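Local coordinates for protein SMG-7 (Caenorhabditis elegans, PDB 3ZHE), which acts in nonsense-mediated mRNA decay as a 14-3-3-like partner of SMG-5, and may also bind telomeric DNA and telomerase RNA, at residues L29-F37 with D84-I95. Residues are numbered along the deposited sequence; the frame is centred on the assembly and turned at random.
Sequences LMKMFVADF and DLSLLVHYHYEI
Phe-37 packs tightly against both Tyr-93 and Val-89 of segment 84-95, with its CB on the one and its ring on the other. Its CB sits over one face of the Tyr-93 ring, 3.6 Å from the ring centroid, while its own ring, directed to Val-89 with CG anti to the backbone N (chi1 171°), brings CE1 to 3.5 Å from Val-89 CG1. Ile-95 CD1 meets the ring near CE2 and CZ. Tyr-93 extends its hydroxyl across the end of helix 22-35, where OH gives a weak hydrogen bond to Val-34 O and accepts another weak one, 3.3 Å, from Phe-37 N; the two link the turn around Asp-36 only loosely to segment 84-95, and Asp-36 itself caps Thr-39 N at the start of the next helix. One turn back, Phe-33 receives Leu-85 CD1 over one face, 4.2 Å from its ring centroid.

The more open side is where partly exposed Val-34 lays CG1 over the centre of the partly exposed His-92 ring, 3.4 Å from the centroid. Toward Met-30 contacts lengthen, SD lying 4.1 Å from Leu-88 CD1, but this end is buried: the SMG-5 chain packs over it, its Gln-125 touching Met-30 and hydrogen-bonding Asp-84.

Helix segments 29-35 and 84-92 run at 22°, their axes 9.5 Å apart at closest, as neighbours in the N-terminal all-helical 14-3-3-like domain. Helix 45-63 packs on Phe-33 and Leu-85, helix 3-14 covers Ala-35 and Asp-36, and helix 122-142 sets Phe-128 edge-to-face with Phe-37.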
loop_
_atom_site.group_PDB
_atom_site.type_symbol
_atom_site.label_atom_id
_atom_site.label_comp_id
_atom_site.label_asym_id
_atom_site.label_seq_id
_atom_site.Cartn_x
_atom_site.Cartn_y
_atom_site.Cartn_z
ATOM N N LEU B 29 -3.457 22.778 4.482
ATOM C CA LEU B 29 -2.190 22.152 4.116
ATOM C C LEU B 29 -2.414 21.027 3.115
ATOM O O LEU B 29 -1.594 20.811 2.224
ATOM C CB LEU B 29 -1.449 21.626 5.347
ATOM C CG LEU B 29 -0.533 22.624 6.060
ATOM C CD1 LEU B 29 0.299 21.929 7.127
ATOM C CD2 LEU B 29 0.366 23.343 5.062
ATOM N N MET B 30 -3.524 20.310 3.267
ATOM C CA MET B 30 -3.901 19.276 2.306
ATOM C C MET B 30 -4.160 19.891 0.935
ATOM O O MET B 30 -3.711 19.367 -0.094
ATOM C CB MET B 30 -5.145 18.524 2.783
ATOM C CG MET B 30 -4.892 17.548 3.916
ATOM S SD MET B 30 -6.426 16.898 4.602
ATOM C CE MET B 30 -5.815 15.487 5.517
ATOM N N LYS B 31 -4.885 21.005 0.931
ATOM C CA LYS B 31 -5.178 21.713 -0.311
ATOM C C LYS B 31 -3.899 22.185 -0.998
ATOM O O LYS B 31 -3.760 22.068 -2.216
ATOM C CB LYS B 31 -6.102 22.902 -0.047
ATOM C CG LYS B 31 -6.441 23.698 -1.293
ATOM C CD LYS B 31 -7.361 24.866 -0.985
ATOM C CE LYS B 31 -7.637 25.674 -2.241
ATOM N NZ LYS B 31 -8.503 26.853 -1.971
ATOM N N MET B 32 -2.966 22.711 -0.210
ATOM C CA MET B 32 -1.680 23.154 -0.743
ATOM C C MET B 32 -0.834 21.972 -1.220
ATOM O O MET B 32 -0.003 22.117 -2.118
ATOM C CB MET B 32 -0.916 23.988 0.291
ATOM C CG MET B 32 -1.632 25.268 0.707
ATOM S SD MET B 32 -0.613 26.371 1.707
ATOM C CE MET B 32 0.682 26.793 0.542
ATOM N N PHE B 33 -1.049 20.805 -0.618
ATOM C CA PHE B 33 -0.357 19.590 -1.034
ATOM C C PHE B 33 -0.834 19.161 -2.416
ATOM O O PHE B 33 -0.032 18.989 -3.335
ATOM C CB PHE B 33 -0.584 18.456 -0.028
ATOM C CG PHE B 33 0.597 18.183 0.863
ATOM C CD1 PHE B 33 1.715 17.521 0.378
ATOM C CD2 PHE B 33 0.583 18.578 2.189
ATOM C CE1 PHE B 33 2.800 17.268 1.204
ATOM C CE2 PHE B 33 1.661 18.328 3.017
ATOM C CZ PHE B 33 2.771 17.673 2.526
ATOM N N VAL B 34 -2.146 18.994 -2.552
ATOM C CA VAL B 34 -2.754 18.624 -3.828
ATOM C C VAL B 34 -2.430 19.646 -4.920
ATOM O O VAL B 34 -2.181 19.281 -6.073
ATOM C CB VAL B 34 -4.284 18.470 -3.683
ATOM C CG1 VAL B 34 -4.956 18.366 -5.042
ATOM C CG2 VAL B 34 -4.615 17.257 -2.821
ATOM N N ALA B 35 -2.421 20.921 -4.541
ATOM C CA ALA B 35 -2.118 22.005 -5.469
ATOM C C ALA B 35 -0.718 21.883 -6.071
ATOM O O ALA B 35 -0.534 22.070 -7.274
ATOM C CB ALA B 35 -2.282 23.352 -4.780
ATOM N N ASP B 36 0.264 21.569 -5.232
ATOM C CA ASP B 36 1.653 21.478 -5.675
ATOM C C ASP B 36 2.476 20.625 -4.709
ATOM O O ASP B 36 3.224 21.157 -3.888
ATOM C CB ASP B 36 2.258 22.881 -5.790
ATOM C CG ASP B 36 3.508 22.918 -6.651
ATOM O OD1 ASP B 36 4.261 21.922 -6.668
ATOM O OD2 ASP B 36 3.739 23.952 -7.313
ATOM N N PHE B 37 2.337 19.305 -4.819
ATOM C CA PHE B 37 3.025 18.359 -3.938
ATOM C C PHE B 37 4.535 18.577 -3.909
ATOM O O PHE B 37 5.155 18.537 -2.847
ATOM C CB PHE B 37 2.703 16.919 -4.355
ATOM C CG PHE B 37 3.521 15.875 -3.643
ATOM C CD1 PHE B 37 3.164 15.441 -2.377
ATOM C CD2 PHE B 37 4.638 15.317 -4.248
ATOM C CE1 PHE B 37 3.913 14.478 -1.723
ATOM C CE2 PHE B 37 5.390 14.354 -3.598
ATOM C CZ PHE B 37 5.026 13.933 -2.336
ATOM N N ASP B 84 -5.626 10.162 5.429
ATOM C CA ASP B 84 -6.246 10.934 4.361
ATOM C C ASP B 84 -5.241 11.820 3.634
ATOM O O ASP B 84 -5.388 12.072 2.442
ATOM C CB ASP B 84 -7.423 11.757 4.887
ATOM C CG ASP B 84 -8.655 10.911 5.127
ATOM O OD1 ASP B 84 -8.684 9.761 4.641
ATOM O OD2 ASP B 84 -9.596 11.398 5.789
ATOM N N LEU B 85 -4.220 12.283 4.349
ATOM C CA LEU B 85 -3.139 13.039 3.721
ATOM C C LEU B 85 -2.404 12.169 2.708
ATOM O O LEU B 85 -2.237 12.556 1.545
ATOM C CB LEU B 85 -2.154 13.559 4.770
ATOM C CG LEU B 85 -0.884 14.217 4.223
ATOM C CD1 LEU B 85 -1.212 15.471 3.420
ATOM C CD2 LEU B 85 0.086 14.539 5.351
ATOM N N SER B 86 -1.975 10.992 3.158
ATOM C CA SER B 86 -1.254 10.062 2.289
ATOM C C SER B 86 -2.072 9.716 1.049
ATOM O O SER B 86 -1.573 9.780 -0.081
ATOM C CB SER B 86 -0.900 8.781 3.047
ATOM O OG SER B 86 -0.227 7.861 2.205
ATOM N N LEU B 87 -3.333 9.359 1.267
ATOM C CA LEU B 87 -4.219 8.977 0.171
ATOM C C LEU B 87 -4.494 10.127 -0.796
ATOM O O LEU B 87 -4.559 9.927 -2.009
ATOM C CB LEU B 87 -5.530 8.413 0.715
ATOM C CG LEU B 87 -5.383 7.075 1.438
ATOM C CD1 LEU B 87 -6.735 6.562 1.896
ATOM C CD2 LEU B 87 -4.704 6.072 0.524
ATOM N N LEU B 88 -4.658 11.328 -0.253
ATOM C CA LEU B 88 -4.871 12.514 -1.074
ATOM C C LEU B 88 -3.645 12.810 -1.927
ATOM O O LEU B 88 -3.769 13.272 -3.062
ATOM C CB LEU B 88 -5.227 13.730 -0.217
ATOM C CG LEU B 88 -6.713 13.948 0.070
ATOM C CD1 LEU B 88 -6.920 15.158 0.967
ATOM C CD2 LEU B 88 -7.479 14.110 -1.232
ATOM N N VAL B 89 -2.463 12.546 -1.380
ATOM C CA VAL B 89 -1.238 12.691 -2.159
ATOM C C VAL B 89 -1.179 11.655 -3.282
ATOM O O VAL B 89 -0.883 11.996 -4.429
ATOM C CB VAL B 89 0.023 12.609 -1.276
ATOM C CG1 VAL B 89 1.244 12.277 -2.121
ATOM C CG2 VAL B 89 0.222 13.919 -0.531
ATOM N N HIS B 90 -1.481 10.401 -2.952
ATOM C CA HIS B 90 -1.492 9.329 -3.948
ATOM C C HIS B 90 -2.489 9.600 -5.071
ATOM O O HIS B 90 -2.207 9.345 -6.241
ATOM C CB HIS B 90 -1.830 7.992 -3.290
ATOM C CG HIS B 90 -0.646 7.283 -2.713
ATOM N ND1 HIS B 90 -0.643 6.757 -1.440
ATOM C CD2 HIS B 90 0.568 7.002 -3.240
ATOM C CE1 HIS B 90 0.527 6.189 -1.204
ATOM N NE2 HIS B 90 1.280 6.323 -2.281
ATOM N N TYR B 91 -3.650 10.121 -4.694
ATOM C CA TYR B 91 -4.759 10.361 -5.615
ATOM C C TYR B 91 -4.394 11.295 -6.770
ATOM O O TYR B 91 -4.974 11.210 -7.853
ATOM C CB TYR B 91 -5.938 10.945 -4.831
ATOM C CG TYR B 91 -7.263 10.953 -5.561
ATOM C CD1 TYR B 91 -8.122 9.864 -5.490
ATOM C CD2 TYR B 91 -7.667 12.059 -6.297
ATOM C CE1 TYR B 91 -9.337 9.869 -6.143
ATOM C CE2 TYR B 91 -8.882 12.074 -6.955
ATOM C CZ TYR B 91 -9.713 10.976 -6.874
ATOM O OH TYR B 91 -10.924 10.986 -7.526
ATOM N N HIS B 92 -3.429 12.180 -6.539
ATOM C CA HIS B 92 -3.101 13.218 -7.512
ATOM C C HIS B 92 -1.723 13.074 -8.163
ATOM O O HIS B 92 -1.502 13.578 -9.263
ATOM C CB HIS B 92 -3.239 14.606 -6.877
ATOM C CG HIS B 92 -4.655 15.064 -6.719
ATOM N ND1 HIS B 92 -5.258 15.936 -7.600
ATOM C CD2 HIS B 92 -5.590 14.771 -5.782
ATOM C CE1 HIS B 92 -6.501 16.161 -7.214
ATOM N NE2 HIS B 92 -6.727 15.467 -6.113
ATOM N N TYR B 93 -0.800 12.391 -7.490
ATOM C CA TYR B 93 0.569 12.279 -7.992
ATOM C C TYR B 93 1.061 10.837 -8.091
ATOM O O TYR B 93 0.763 10.009 -7.232
ATOM C CB TYR B 93 1.522 13.106 -7.129
ATOM C CG TYR B 93 1.333 14.596 -7.286
ATOM C CD1 TYR B 93 0.347 15.269 -6.576
ATOM C CD2 TYR B 93 2.136 15.327 -8.149
ATOM C CE1 TYR B 93 0.167 16.629 -6.721
ATOM C CE2 TYR B 93 1.964 16.691 -8.300
ATOM C CZ TYR B 93 0.979 17.336 -7.582
ATOM O OH TYR B 93 0.800 18.692 -7.726
ATOM N N GLU B 94 1.820 10.549 -9.145
ATOM C CA GLU B 94 2.347 9.206 -9.372
ATOM C C GLU B 94 3.433 8.842 -8.365
ATOM O O GLU B 94 4.622 8.886 -8.679
ATOM C CB GLU B 94 2.907 9.076 -10.789
ATOM C CG GLU B 94 1.900 9.323 -11.892
ATOM C CD GLU B 94 2.474 9.043 -13.265
ATOM O OE1 GLU B 94 3.548 8.409 -13.342
ATOM O OE2 GLU B 94 1.855 9.458 -14.267
ATOM N N ILE B 95 3.019 8.476 -7.158
ATOM C CA ILE B 95 3.970 8.097 -6.123
ATOM C C ILE B 95 4.463 6.675 -6.347
ATOM O O ILE B 95 3.665 5.737 -6.376
ATOM C CB ILE B 95 3.357 8.204 -4.722
ATOM C CG1 ILE B 95 2.833 9.618 -4.480
ATOM C CG2 ILE B 95 4.385 7.832 -3.665
ATOM C CD1 ILE B 95 3.897 10.687 -4.613
#